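Local coordinates for VC0179-like protein (Escherichia coli, PDB 4XJ6), which probably joins GTP and ATP into a cyclic dinucleotide, as a bacterial homologue of cyclic GMP-AMP synthase that binds 3'-deoxy-GTP and magnesium ions, at residues P2-Y8 with L402-S406; V65-E70 with R82-A86; N167-V171 with K182-E186; L329-N334 with V363-E367. One frame throughout, in Å; residues are numbered along the deposited sequence.

Interaction 1 (P2-Y8 with L402-S406); sequences PWDFNNY and LITSS
The W3 indole meets the C-terminal strand with one edge: its CE3 lies 3.5 Å from S405 N, and T404 C sits near the ring plane on that same side. I403 CG2 reaches the root of the indole, 3.6 Å from W3 CB. The phenyl of F5 takes the other branch of I403, whose CD1 is 3.7 Å from F5 CE1, while Y8 CB stands at the F5 edge. I403 can serve both rings because CG1 is anti to its carbonyl carbon (chi1 -59°) and CG2 anti to its N, one branch for each aromatic. Three backbone bonds tie the antiparallel pair: S406 N to P2 O, D4 N to T404 O (2.6 Å), and a longer one from T404 N to D4 O (3.3 Å). A water donates to D4 O and to L402 O (2.5 Å) and accepts from Y8 N. Beyond the pair, D4 OD1 takes N6 N in an Asx turn and also bonds T319, and W3 NE1 bonds S379 O. Main-chain and water bonds thus account for much of the polar backbone where the two chain ends meet, R382 taking I403 O, and I403, with L402 beside N7 and Y8, W3 and F5, supplies the apolar part.

Interaction 2 (V65-E70 with R82-A86); sequences VRLKLE and RADLA
Two consecutive helices, 62-69 and 79-90, cross here after a loop, the short axes approaching to 9.1 Å with their directions 120° apart. The alanines A83 and A86 of the second helix face the first. A86 points its CB at that helix, 3.9 Å from R66 CB, and the CA atoms of these two residues are 5.1 Å apart. V65 CG1 and L69 CD1 come at A86 from neighbouring directions: V65 CG1 lies 3.5 Å from A86 O, and L69 CD1 rests 3.6 Å from A86 CA and extends to L85 CG. L69 and V65 also touch V51 of helix 24-57, so the apolar half of the contact continues into the long helix.

The other half is charged. With CG anti to its N (chi1 -164°), R66 runs extended to its NE along the second helix, and its guanidinium meets A83 at the edge, NE to A83 CB being 3.7 Å. R82 CB lies over one face of the same group. R82 bends at chi3 and offers its NE to E70 OE2 at 3.2 Å, a salt bridge in which the carboxylate and guanidinium planes are 55° apart; the position of OE2 is less certain in the model, and any pairing of R66 with E70 is doubtful. Two further bonds, both weak, run from R66 NH2 to P79 O at the start of the second helix and from R82 NH1 to L77 O in the loop.

The arrangement is that of two successive helices joined by a loop and crossing at a splayed angle, with alanines at the crossing, the valine and leucine side set against helix 24-57, and an arginine-glutamate bridge beside it.

Interaction 3 (N167-V171 with K182-E186); sequences NDGWV and KIYRE
The two segments run antiparallel as the open end of a hairpin, W170 facing I183 as a non-hydrogen-bonded pair and V171 facing K182 as a hydrogen-bonded one. V171 and K182 exchange bonds in both directions, V171 N to K182 O at 2.8 Å and K182 N to V171 O at 2.7 Å. A third bond, Y184 N to G169 O (2.9 Å), extends the pairing beyond the last strand residues. G169 belongs to a type II turn from N167 to W170, and its positive phi of 92° suits glycine.

On the face bearing W170 and I183, the isoleucine lies alongside the indole and over it. I183 CG1 sits above the ring centre, CG2 is 3.6 Å from W170 NE1, and CD1 makes a CH-pi contact 3.8 Å from the centroid of the six-membered ring, 15° off its normal. N167 CB lies over the opposite face, toward its edge. The other face of the sheet carries V171, whose CG2 meets Y184 CE2 at 3.5 Å. Here Y184 turns back across the hairpin because its CG is anti to the carbonyl carbon (chi1 -67°), which also places the ring obliquely by G169 O. The end of K182 leads away from segment 167-171, bent at chi3 and chi4, to form a salt bridge with E127.

The chemistry is therefore two-sided: the W170-I183 side, which touches helix 24-57 through I36 and L33 and, from W170, L163 of helix 149-166, gives an apolar seam, whereas the valine-tyrosine side is more exposed and its lysine is tied to a neighbouring acid by charge.

Interaction 4 (L329-N334 with V363-E367); sequences LPEEFN and VETME
The aromatic contact comes first: M366 reaches across between the helices and sets its methyl over the F333 ring, CE 3.4 Å from the centroid and 12° off the normal. The sulfur follows over the same face, M366 SD lying 3.9 Å from the F333 centroid, so CH-pi and Met-aromatic contacts share one side. A chain extended beyond CG (chi3 173°) carries the methyl this far. F349 meets F333 edge-to-face.

Aliphatic contacts surround this pair. L329 CD2 touches M366 SD at 3.8 Å, crossing it at about a right angle, and W285 also touches M366. The P330 ring packs against the stem of E367, P330 CB to E367 CG being 3.6 Å, while V363 CG1 lies 3.9 Å from both P330 O and N334 OD1.

Polar contact is indirect. No hydrogen bond joins the segments; instead a water accepts from N334 ND2 (3.1 Å) and donates to E367 OE2 (2.8 Å), and N334 OD1 is held by R360.

With short axes 8.9 Å apart and directions differing by 160°, this is a nearly antiparallel helix pair with an apolar interior and a water bridge at one side, between N334 and E367, within the helical C-terminal domain of the cGAS-like enzymes.

Overall arrangement
Interaction 4 is the most buried, a methionine-aromatic packing of two helices in the C-terminal domain; interaction 3 is a surface contact in the nucleotidyltransferase domain, held by backbone bonds and an indole face. Interactions 1 and 2 are partly buried and lie on opposite sides of the chain's centre, their own centres about 63 Å apart. Both touch helices used elsewhere: helix 24-57 meets interactions 2 and 3, and helix 357-377, a partner in interaction 4, also touches interaction 1. Strand pairing dominates 1 and 3, whereas no backbone hydrogen bond crosses 2 or 4, where side-chain packing prevails, with charge at the edge of 2 and a water at that of 4. Interaction 1 encloses the other three along the chain.

Interaction 1 (P2-Y8 with L402-S406)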
loop_
_atom_site.group_PDB
_atom_site.type_symbol
_atom_site.label_atom_id
_atom_site.label_comp_id
_atom_site.label_asym_id
_atom_site.label_seq_id
_atom_site.Cartn_x
_atom_site.Cartn_y
_atom_site.Cartn_z
ATOM N N PRO A 2 18.808 -25.207 -23.337
ATOM C CA PRO A 2 18.469 -23.930 -22.702
ATOM C C PRO A 2 18.604 -23.990 -21.182
ATOM O O PRO A 2 18.672 -25.077 -20.604
ATOM C CB PRO A 2 17.014 -23.706 -23.112
ATOM C CG PRO A 2 16.484 -25.071 -23.405
ATOM C CD PRO A 2 17.640 -25.832 -23.984
ATOM N N TRP A 3 18.648 -22.827 -20.542
ATOM C CA TRP A 3 18.867 -22.762 -19.101
ATOM C C TRP A 3 17.571 -22.788 -18.302
ATOM O O TRP A 3 16.576 -22.176 -18.685
ATOM C CB TRP A 3 19.656 -21.506 -18.737
ATOM C CG TRP A 3 21.022 -21.445 -19.346
ATOM C CD1 TRP A 3 21.436 -20.615 -20.343
ATOM C CD2 TRP A 3 22.155 -22.247 -18.994
ATOM N NE1 TRP A 3 22.753 -20.847 -20.636
ATOM C CE2 TRP A 3 23.219 -21.846 -19.824
ATOM C CE3 TRP A 3 22.371 -23.267 -18.062
ATOM C CZ2 TRP A 3 24.484 -22.426 -19.747
ATOM C CZ3 TRP A 3 23.627 -23.845 -17.987
ATOM C CH2 TRP A 3 24.669 -23.422 -18.825
ATOM N N ASP A 4 17.600 -23.504 -17.183
ATOM C CA ASP A 4 16.492 -23.514 -16.237
ATOM C C ASP A 4 16.775 -22.497 -15.135
ATOM O O ASP A 4 17.910 -22.372 -14.676
ATOM C CB ASP A 4 16.290 -24.918 -15.656
ATOM C CG ASP A 4 15.179 -24.978 -14.623
ATOM O OD1 ASP A 4 14.292 -24.098 -14.633
ATOM O OD2 ASP A 4 15.188 -25.916 -13.802
ATOM N N PHE A 5 15.745 -21.764 -14.724
ATOM C CA PHE A 5 15.918 -20.689 -13.751
ATOM C C PHE A 5 15.151 -20.931 -12.450
ATOM O O PHE A 5 14.998 -20.016 -11.642
ATOM C CB PHE A 5 15.489 -19.348 -14.362
ATOM C CG PHE A 5 16.463 -18.798 -15.365
ATOM C CD1 PHE A 5 17.576 -18.088 -14.947
ATOM C CD2 PHE A 5 16.265 -18.985 -16.724
ATOM C CE1 PHE A 5 18.476 -17.580 -15.864
ATOM C CE2 PHE A 5 17.163 -18.477 -17.646
ATOM C CZ PHE A 5 18.270 -17.773 -17.213
ATOM N N ASN A 6 14.682 -22.159 -12.247
ATOM C CA ASN A 6 13.901 -22.497 -11.058
ATOM C C ASN A 6 14.645 -22.239 -9.747
ATOM O O ASN A 6 14.048 -21.809 -8.757
ATOM C CB ASN A 6 13.458 -23.959 -11.118
ATOM C CG ASN A 6 12.295 -24.174 -12.066
ATOM O OD1 ASN A 6 11.473 -23.282 -12.272
ATOM N ND2 ASN A 6 12.219 -25.366 -12.648
ATOM N N ASN A 7 15.947 -22.502 -9.745
ATOM C CA ASN A 7 16.774 -22.241 -8.571
ATOM C C ASN A 7 17.172 -20.771 -8.469
ATOM O O ASN A 7 17.352 -20.250 -7.369
ATOM C CB ASN A 7 18.020 -23.130 -8.578
ATOM C CG ASN A 7 17.785 -24.464 -7.893
ATOM O OD1 ASN A 7 17.913 -24.582 -6.674
ATOM N ND2 ASN A 7 17.433 -25.477 -8.676
ATOM N N TYR A 8 17.314 -20.112 -9.616
ATOM C CA TYR A 8 17.527 -18.670 -9.648
ATOM C C TYR A 8 16.389 -17.987 -8.907
ATOM O O TYR A 8 16.602 -17.060 -8.127
ATOM C CB TYR A 8 17.614 -18.169 -11.094
ATOM C CG TYR A 8 17.507 -16.663 -11.252
ATOM C CD1 TYR A 8 18.643 -15.863 -11.268
ATOM C CD2 TYR A 8 16.270 -16.044 -11.399
ATOM C CE1 TYR A 8 18.551 -14.490 -11.416
ATOM C CE2 TYR A 8 16.168 -14.671 -11.544
ATOM C CZ TYR A 8 17.314 -13.900 -11.553
ATOM O OH TYR A 8 17.224 -12.534 -11.701
ATOM N N LEU A 402 23.375 -21.046 -9.652
ATOM C CA LEU A 402 21.985 -21.428 -9.441
ATOM C C LEU A 402 21.328 -21.794 -10.769
ATOM O O LEU A 402 20.374 -22.571 -10.808
ATOM C CB LEU A 402 21.212 -20.297 -8.769
ATOM C CG LEU A 402 21.648 -19.904 -7.361
ATOM C CD1 LEU A 402 20.853 -18.699 -6.880
ATOM C CD2 LEU A 402 21.481 -21.078 -6.406
ATOM N N ILE A 403 21.845 -21.220 -11.852
ATOM C CA ILE A 403 21.333 -21.485 -13.189
ATOM C C ILE A 403 21.771 -22.861 -13.664
ATOM O O ILE A 403 22.961 -23.155 -13.720
ATOM C CB ILE A 403 21.810 -20.417 -14.183
ATOM C CG1 ILE A 403 21.350 -19.029 -13.731
ATOM C CG2 ILE A 403 21.299 -20.717 -15.581
ATOM C CD1 ILE A 403 21.884 -17.909 -14.585
ATOM N N THR A 404 20.806 -23.709 -13.998
ATOM C CA THR A 404 21.117 -25.073 -14.411
ATOM C C THR A 404 20.562 -25.381 -15.796
ATOM O O THR A 404 19.518 -24.857 -16.186
ATOM C CB THR A 404 20.564 -26.102 -13.410
ATOM O OG1 THR A 404 19.150 -25.916 -13.271
ATOM C CG2 THR A 404 21.230 -25.925 -12.054
ATOM N N SER A 405 21.268 -26.233 -16.533
ATOM C CA SER A 405 20.845 -26.626 -17.872
ATOM C C SER A 405 19.535 -27.401 -17.816
ATOM O O SER A 405 19.357 -28.277 -16.970
ATOM C CB SER A 405 21.931 -27.462 -18.555
ATOM O OG SER A 405 21.585 -27.759 -19.899
ATOM N N SER A 406 18.618 -27.071 -18.720
ATOM C CA SER A 406 17.323 -27.735 -18.769
ATOM C C SER A 406 17.416 -29.081 -19.479
ATOM O O SER A 406 17.405 -30.135 -18.841
ATOM C CB SER A 406 16.292 -26.846 -19.464
ATOM O OG SER A 406 15.046 -27.507 -19.582
HETATM O O HOH W 1 18.200 -22.099 -11.957
#

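Interaction 2 (V65-E70 with R82-A86)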
loop_
_atom_site.group_PDB
_atom_site.type_symbol
_atom_site.label_atom_id
_atom_site.label_comp_id
_atom_site.label_asym_id
_atom_site.label_seq_id
_atom_site.Cartn_x
_atom_site.Cartn_y
_atom_site.Cartn_z
ATOM N N VAL A 65 -10.333 26.490 23.196
ATOM C CA VAL A 65 -10.129 25.237 22.476
ATOM C C VAL A 65 -8.780 25.225 21.763
ATOM O O VAL A 65 -8.022 24.261 21.870
ATOM C CB VAL A 65 -11.248 24.985 21.444
ATOM C CG1 VAL A 65 -10.894 23.812 20.540
ATOM C CG2 VAL A 65 -12.572 24.741 22.148
ATOM N N ARG A 66 -8.488 26.303 21.040
ATOM C CA ARG A 66 -7.249 26.407 20.277
ATOM C C ARG A 66 -6.029 26.374 21.192
ATOM O O ARG A 66 -5.014 25.753 20.867
ATOM C CB ARG A 66 -7.235 27.689 19.445
ATOM C CG ARG A 66 -6.183 27.699 18.345
ATOM C CD ARG A 66 -6.090 29.062 17.666
ATOM N NE ARG A 66 -5.458 28.966 16.351
ATOM C CZ ARG A 66 -4.155 29.105 16.126
ATOM N NH1 ARG A 66 -3.326 29.348 17.129
ATOM N NH2 ARG A 66 -3.681 29.000 14.892
ATOM N N LEU A 67 -6.137 27.045 22.335
ATOM C CA LEU A 67 -5.040 27.128 23.290
ATOM C C LEU A 67 -4.778 25.779 23.955
ATOM O O LEU A 67 -3.635 25.449 24.270
ATOM C CB LEU A 67 -5.334 28.193 24.348
ATOM C CG LEU A 67 -5.432 29.633 23.837
ATOM C CD1 LEU A 67 -5.836 30.578 24.958
ATOM C CD2 LEU A 67 -4.118 30.068 23.207
ATOM N N LYS A 68 -5.837 25.006 24.170
ATOM C CA LYS A 68 -5.699 23.651 24.695
ATOM C C LYS A 68 -5.022 22.740 23.679
ATOM O O LYS A 68 -4.147 21.945 24.025
ATOM C CB LYS A 68 -7.062 23.077 25.082
ATOM C CG LYS A 68 -7.569 23.532 26.436
ATOM C CD LYS A 68 -8.926 22.921 26.746
ATOM C CE LYS A 68 -9.403 23.304 28.138
ATOM N NZ LYS A 68 -8.572 22.679 29.202
ATOM N N LEU A 69 -5.439 22.860 22.422
ATOM C CA LEU A 69 -4.881 22.056 21.341
ATOM C C LEU A 69 -3.403 22.374 21.119
ATOM O O LEU A 69 -2.629 21.512 20.700
ATOM C CB LEU A 69 -5.671 22.274 20.049
ATOM C CG LEU A 69 -7.068 21.654 19.988
ATOM C CD1 LEU A 69 -7.724 21.948 18.647
ATOM C CD2 LEU A 69 -7.011 20.148 20.249
ATOM N N GLU A 70 -3.016 23.612 21.413
ATOM C CA GLU A 70 -1.625 24.034 21.274
ATOM C C GLU A 70 -0.794 23.624 22.484
ATOM O O GLU A 70 0.330 24.090 22.664
ATOM C CB GLU A 70 -1.538 25.546 21.072
ATOM C CG GLU A 70 -1.797 26.012 19.649
ATOM C CD GLU A 70 -1.846 27.524 19.543
ATOM O OE1 GLU A 70 -1.856 28.192 20.598
ATOM O OE2 GLU A 70 -1.874 28.048 18.409
ATOM N N ARG A 82 -4.281 24.404 12.810
ATOM C CA ARG A 82 -4.584 24.401 14.237
ATOM C C ARG A 82 -5.897 25.125 14.501
ATOM O O ARG A 82 -6.709 24.688 15.319
ATOM C CB ARG A 82 -3.456 25.054 15.035
ATOM C CG ARG A 82 -2.126 24.352 14.899
ATOM C CD ARG A 82 -1.156 24.787 15.991
ATOM N NE ARG A 82 -0.855 26.214 15.933
ATOM C CZ ARG A 82 0.166 26.735 15.260
ATOM N NH1 ARG A 82 0.978 25.944 14.575
ATOM N NH2 ARG A 82 0.373 28.045 15.268
ATOM N N ALA A 83 -6.097 26.235 13.799
ATOM C CA ALA A 83 -7.336 26.997 13.892
ATOM C C ALA A 83 -8.505 26.188 13.339
ATOM O O ALA A 83 -9.604 26.209 13.892
ATOM C CB ALA A 83 -7.208 28.319 13.149
ATOM N N ASP A 84 -8.255 25.471 12.248
ATOM C CA ASP A 84 -9.287 24.678 11.592
ATOM C C ASP A 84 -9.747 23.531 12.485
ATOM O O ASP A 84 -10.947 23.318 12.667
ATOM C CB ASP A 84 -8.777 24.136 10.257
ATOM C CG ASP A 84 -9.891 23.592 9.387
ATOM O OD1 ASP A 84 -11.075 23.877 9.678
ATOM O OD2 ASP A 84 -9.583 22.893 8.401
ATOM N N LEU A 85 -8.785 22.798 13.042
ATOM C CA LEU A 85 -9.085 21.690 13.943
ATOM C C LEU A 85 -9.783 22.190 15.201
ATOM O O LEU A 85 -10.647 21.510 15.754
ATOM C CB LEU A 85 -7.808 20.934 14.313
ATOM C CG LEU A 85 -8.018 19.673 15.154
ATOM C CD1 LEU A 85 -8.971 18.710 14.453
ATOM C CD2 LEU A 85 -6.686 19.000 15.459
ATOM N N ALA A 86 -9.398 23.383 15.643
ATOM C CA ALA A 86 -10.034 24.022 16.788
ATOM C C ALA A 86 -11.510 24.258 16.503
ATOM O O ALA A 86 -12.368 23.959 17.331
ATOM C CB ALA A 86 -9.338 25.333 17.129
#

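Interaction 3 (N167-V171 with K182-E186)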
loop_
_atom_site.group_PDB
_atom_site.type_symbol
_atom_site.label_atom_id
_atom_site.label_comp_id
_atom_site.label_asym_id
_atom_site.label_seq_id
_atom_site.Cartn_x
_atom_site.Cartn_y
_atom_site.Cartn_z
ATOM N N ASN A 167 11.569 13.776 15.052
ATOM C CA ASN A 167 12.564 12.804 14.605
ATOM C C ASN A 167 13.246 13.215 13.304
ATOM O O ASN A 167 12.588 13.640 12.354
ATOM C CB ASN A 167 11.922 11.424 14.435
ATOM C CG ASN A 167 11.278 10.917 15.712
ATOM O OD1 ASN A 167 11.952 10.368 16.583
ATOM N ND2 ASN A 167 9.966 11.092 15.825
ATOM N N ASP A 168 14.570 13.090 13.273
ATOM C CA ASP A 168 15.339 13.327 12.056
ATOM C C ASP A 168 15.231 12.113 11.140
ATOM O O ASP A 168 15.301 10.975 11.604
ATOM C CB ASP A 168 16.809 13.614 12.382
ATOM C CG ASP A 168 16.987 14.850 13.245
ATOM O OD1 ASP A 168 17.132 15.954 12.679
ATOM O OD2 ASP A 168 16.992 14.714 14.487
ATOM N N GLY A 169 15.058 12.355 9.844
ATOM C CA GLY A 169 14.909 11.276 8.882
ATOM C C GLY A 169 13.454 10.908 8.672
ATOM O O GLY A 169 13.115 10.152 7.759
ATOM N N TRP A 170 12.591 11.444 9.529
ATOM C CA TRP A 170 11.154 11.223 9.425
ATOM C C TRP A 170 10.502 12.392 8.691
ATOM O O TRP A 170 10.480 13.515 9.199
ATOM C CB TRP A 170 10.532 11.043 10.812
ATOM C CG TRP A 170 10.973 9.791 11.524
ATOM C CD1 TRP A 170 12.255 9.389 11.762
ATOM C CD2 TRP A 170 10.126 8.791 12.105
ATOM N NE1 TRP A 170 12.260 8.199 12.444
ATOM C CE2 TRP A 170 10.966 7.811 12.668
ATOM C CE3 TRP A 170 8.741 8.629 12.199
ATOM C CZ2 TRP A 170 10.468 6.684 13.317
ATOM C CZ3 TRP A 170 8.247 7.509 12.843
ATOM C CH2 TRP A 170 9.110 6.551 13.393
ATOM N N VAL A 171 9.981 12.130 7.496
ATOM C CA VAL A 171 9.407 13.185 6.664
ATOM C C VAL A 171 7.959 12.896 6.271
ATOM O O VAL A 171 7.649 11.828 5.742
ATOM C CB VAL A 171 10.238 13.396 5.381
ATOM C CG1 VAL A 171 9.527 14.352 4.433
ATOM C CG2 VAL A 171 11.628 13.911 5.726
ATOM N N LYS A 182 7.702 9.101 5.962
ATOM C CA LYS A 182 8.864 8.442 5.383
ATOM C C LYS A 182 9.989 8.365 6.401
ATOM O O LYS A 182 10.393 9.380 6.964
ATOM C CB LYS A 182 9.336 9.182 4.130
ATOM C CG LYS A 182 8.293 9.274 3.029
ATOM C CD LYS A 182 8.727 10.244 1.943
ATOM C CE LYS A 182 9.967 9.748 1.217
ATOM N NZ LYS A 182 9.688 8.514 0.428
ATOM N N ILE A 183 10.491 7.159 6.634
ATOM C CA ILE A 183 11.576 6.958 7.582
ATOM C C ILE A 183 12.852 6.575 6.835
ATOM O O ILE A 183 13.095 5.399 6.564
ATOM C CB ILE A 183 11.224 5.875 8.612
ATOM C CG1 ILE A 183 9.804 6.092 9.138
ATOM C CG2 ILE A 183 12.231 5.875 9.750
ATOM C CD1 ILE A 183 9.310 4.989 10.042
ATOM N N TYR A 184 13.658 7.585 6.508
ATOM C CA TYR A 184 14.835 7.427 5.650
ATOM C C TYR A 184 15.834 6.391 6.154
ATOM O O TYR A 184 16.290 5.540 5.390
ATOM C CB TYR A 184 15.552 8.772 5.482
ATOM C CG TYR A 184 14.763 9.804 4.712
ATOM C CD1 TYR A 184 13.792 9.423 3.797
ATOM C CD2 TYR A 184 14.990 11.160 4.899
ATOM C CE1 TYR A 184 13.068 10.363 3.092
ATOM C CE2 TYR A 184 14.270 12.110 4.197
ATOM C CZ TYR A 184 13.309 11.704 3.295
ATOM O OH TYR A 184 12.591 12.644 2.594
ATOM N N ARG A 185 16.178 6.474 7.436
ATOM C CA ARG A 185 17.181 5.592 8.021
ATOM C C ARG A 185 16.777 4.120 7.942
ATOM O O ARG A 185 17.629 3.234 7.967
ATOM C CB ARG A 185 17.446 5.987 9.478
ATOM C CG ARG A 185 18.032 7.383 9.643
ATOM C CD ARG A 185 18.035 7.838 11.096
ATOM N NE ARG A 185 18.401 9.248 11.218
ATOM C CZ ARG A 185 19.346 9.710 12.031
ATOM N NH1 ARG A 185 20.020 8.876 12.809
ATOM N NH2 ARG A 185 19.612 11.008 12.070
ATOM N N GLU A 186 15.479 3.864 7.832
ATOM C CA GLU A 186 14.984 2.494 7.799
ATOM C C GLU A 186 14.494 2.088 6.409
ATOM O O GLU A 186 13.986 0.978 6.224
ATOM C CB GLU A 186 13.863 2.317 8.827
ATOM C CG GLU A 186 14.245 2.725 10.251
ATOM C CD GLU A 186 15.230 1.768 10.902
ATOM O OE1 GLU A 186 15.482 0.684 10.334
ATOM O OE2 GLU A 186 15.751 2.099 11.988
#

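Interaction 4 (L329-N334 with V363-E367)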
loop_
_atom_site.group_PDB
_atom_site.type_symbol
_atom_site.label_atom_id
_atom_site.label_comp_id
_atom_site.label_asym_id
_atom_site.label_seq_id
_atom_site.Cartn_x
_atom_site.Cartn_y
_atom_site.Cartn_z
ATOM N N LEU A 329 1.142 -10.735 -20.288
ATOM C CA LEU A 329 0.934 -9.545 -19.463
ATOM C C LEU A 329 0.572 -8.280 -20.259
ATOM O O LEU A 329 -0.329 -7.548 -19.851
ATOM C CB LEU A 329 2.173 -9.266 -18.607
ATOM C CG LEU A 329 1.968 -8.219 -17.515
ATOM C CD1 LEU A 329 1.092 -8.773 -16.396
ATOM C CD2 LEU A 329 3.302 -7.724 -16.976
ATOM N N PRO A 330 1.261 -8.010 -21.388
ATOM C CA PRO A 330 0.883 -6.791 -22.115
ATOM C C PRO A 330 -0.536 -6.841 -22.683
ATOM O O PRO A 330 -1.186 -5.802 -22.808
ATOM C CB PRO A 330 1.911 -6.725 -23.249
ATOM C CG PRO A 330 3.053 -7.538 -22.779
ATOM C CD PRO A 330 2.451 -8.642 -21.987
ATOM N N GLU A 331 -1.009 -8.037 -23.019
ATOM C CA GLU A 331 -2.343 -8.187 -23.587
ATOM C C GLU A 331 -3.416 -8.040 -22.517
ATOM O O GLU A 331 -4.537 -7.624 -22.806
ATOM C CB GLU A 331 -2.479 -9.536 -24.292
ATOM C CG GLU A 331 -1.557 -9.695 -25.490
ATOM C CD GLU A 331 -1.764 -8.616 -26.540
ATOM O OE1 GLU A 331 -2.920 -8.187 -26.748
ATOM O OE2 GLU A 331 -0.763 -8.193 -27.156
ATOM N N GLU A 332 -3.067 -8.381 -21.282
ATOM C CA GLU A 332 -3.972 -8.186 -20.157
ATOM C C GLU A 332 -4.256 -6.709 -19.945
ATOM O O GLU A 332 -5.405 -6.310 -19.753
ATOM C CB GLU A 332 -3.390 -8.788 -18.882
ATOM C CG GLU A 332 -3.541 -10.283 -18.805
ATOM C CD GLU A 332 -4.984 -10.719 -18.936
ATOM O OE1 GLU A 332 -5.856 -10.102 -18.288
ATOM O OE2 GLU A 332 -5.248 -11.672 -19.693
ATOM N N PHE A 333 -3.199 -5.905 -19.980
ATOM C CA PHE A 333 -3.323 -4.465 -19.796
ATOM C C PHE A 333 -3.888 -3.792 -21.043
ATOM O O PHE A 333 -4.422 -2.687 -20.967
ATOM C CB PHE A 333 -1.968 -3.860 -19.422
ATOM C CG PHE A 333 -1.583 -4.084 -17.985
ATOM C CD1 PHE A 333 -1.158 -5.326 -17.553
ATOM C CD2 PHE A 333 -1.654 -3.049 -17.065
ATOM C CE1 PHE A 333 -0.811 -5.534 -16.230
ATOM C CE2 PHE A 333 -1.308 -3.249 -15.743
ATOM C CZ PHE A 333 -0.886 -4.499 -15.324
ATOM N N ASN A 334 -3.772 -4.460 -22.188
ATOM C CA ASN A 334 -4.402 -3.986 -23.416
ATOM C C ASN A 334 -5.902 -4.248 -23.388
ATOM O O ASN A 334 -6.690 -3.483 -23.942
ATOM C CB ASN A 334 -3.773 -4.650 -24.643
ATOM C CG ASN A 334 -2.518 -3.940 -25.103
ATOM O OD1 ASN A 334 -2.394 -2.723 -24.961
ATOM N ND2 ASN A 334 -1.582 -4.696 -25.664
ATOM N N VAL A 363 2.920 -0.453 -21.002
ATOM C CA VAL A 363 2.673 -1.652 -21.799
ATOM C C VAL A 363 3.880 -2.008 -22.665
ATOM O O VAL A 363 4.229 -3.181 -22.804
ATOM C CB VAL A 363 1.436 -1.477 -22.702
ATOM C CG1 VAL A 363 1.172 -2.742 -23.506
ATOM C CG2 VAL A 363 0.216 -1.114 -21.864
ATOM N N GLU A 364 4.519 -0.995 -23.241
ATOM C CA GLU A 364 5.682 -1.223 -24.087
ATOM C C GLU A 364 6.876 -1.677 -23.255
ATOM O O GLU A 364 7.755 -2.380 -23.753
ATOM C CB GLU A 364 6.030 0.035 -24.882
ATOM C CG GLU A 364 4.969 0.420 -25.905
ATOM C CD GLU A 364 5.506 1.334 -26.988
ATOM O OE1 GLU A 364 6.743 1.416 -27.134
ATOM O OE2 GLU A 364 4.694 1.970 -27.695
ATOM N N THR A 365 6.905 -1.274 -21.987
ATOM C CA THR A 365 7.927 -1.757 -21.065
ATOM C C THR A 365 7.656 -3.216 -20.725
ATOM O O THR A 365 8.576 -4.024 -20.623
ATOM C CB THR A 365 7.974 -0.930 -19.762
ATOM O OG1 THR A 365 8.289 0.435 -20.066
ATOM C CG2 THR A 365 9.030 -1.489 -18.814
ATOM N N MET A 366 6.378 -3.543 -20.559
ATOM C CA MET A 366 5.955 -4.910 -20.267
ATOM C C MET A 366 6.311 -5.859 -21.403
ATOM O O MET A 366 6.719 -6.997 -21.167
ATOM C CB MET A 366 4.450 -4.971 -20.008
ATOM C CG MET A 366 4.019 -4.330 -18.708
ATOM S SD MET A 366 2.240 -4.436 -18.451
ATOM C CE MET A 366 2.135 -3.787 -16.790
ATOM N N GLU A 367 6.149 -5.389 -22.635
ATOM C CA GLU A 367 6.446 -6.196 -23.813
ATOM C C GLU A 367 7.928 -6.562 -23.877
ATOM O O GLU A 367 8.306 -7.560 -24.489
ATOM C CB GLU A 367 6.029 -5.454 -25.082
ATOM C CG GLU A 367 4.518 -5.325 -25.251
ATOM C CD GLU A 367 4.126 -4.342 -26.336
ATOM O OE1 GLU A 367 4.967 -3.498 -26.707
ATOM O OE2 GLU A 367 2.975 -4.412 -26.817
HETATM O O HOH W 2 0.526 -3.236 -27.363
#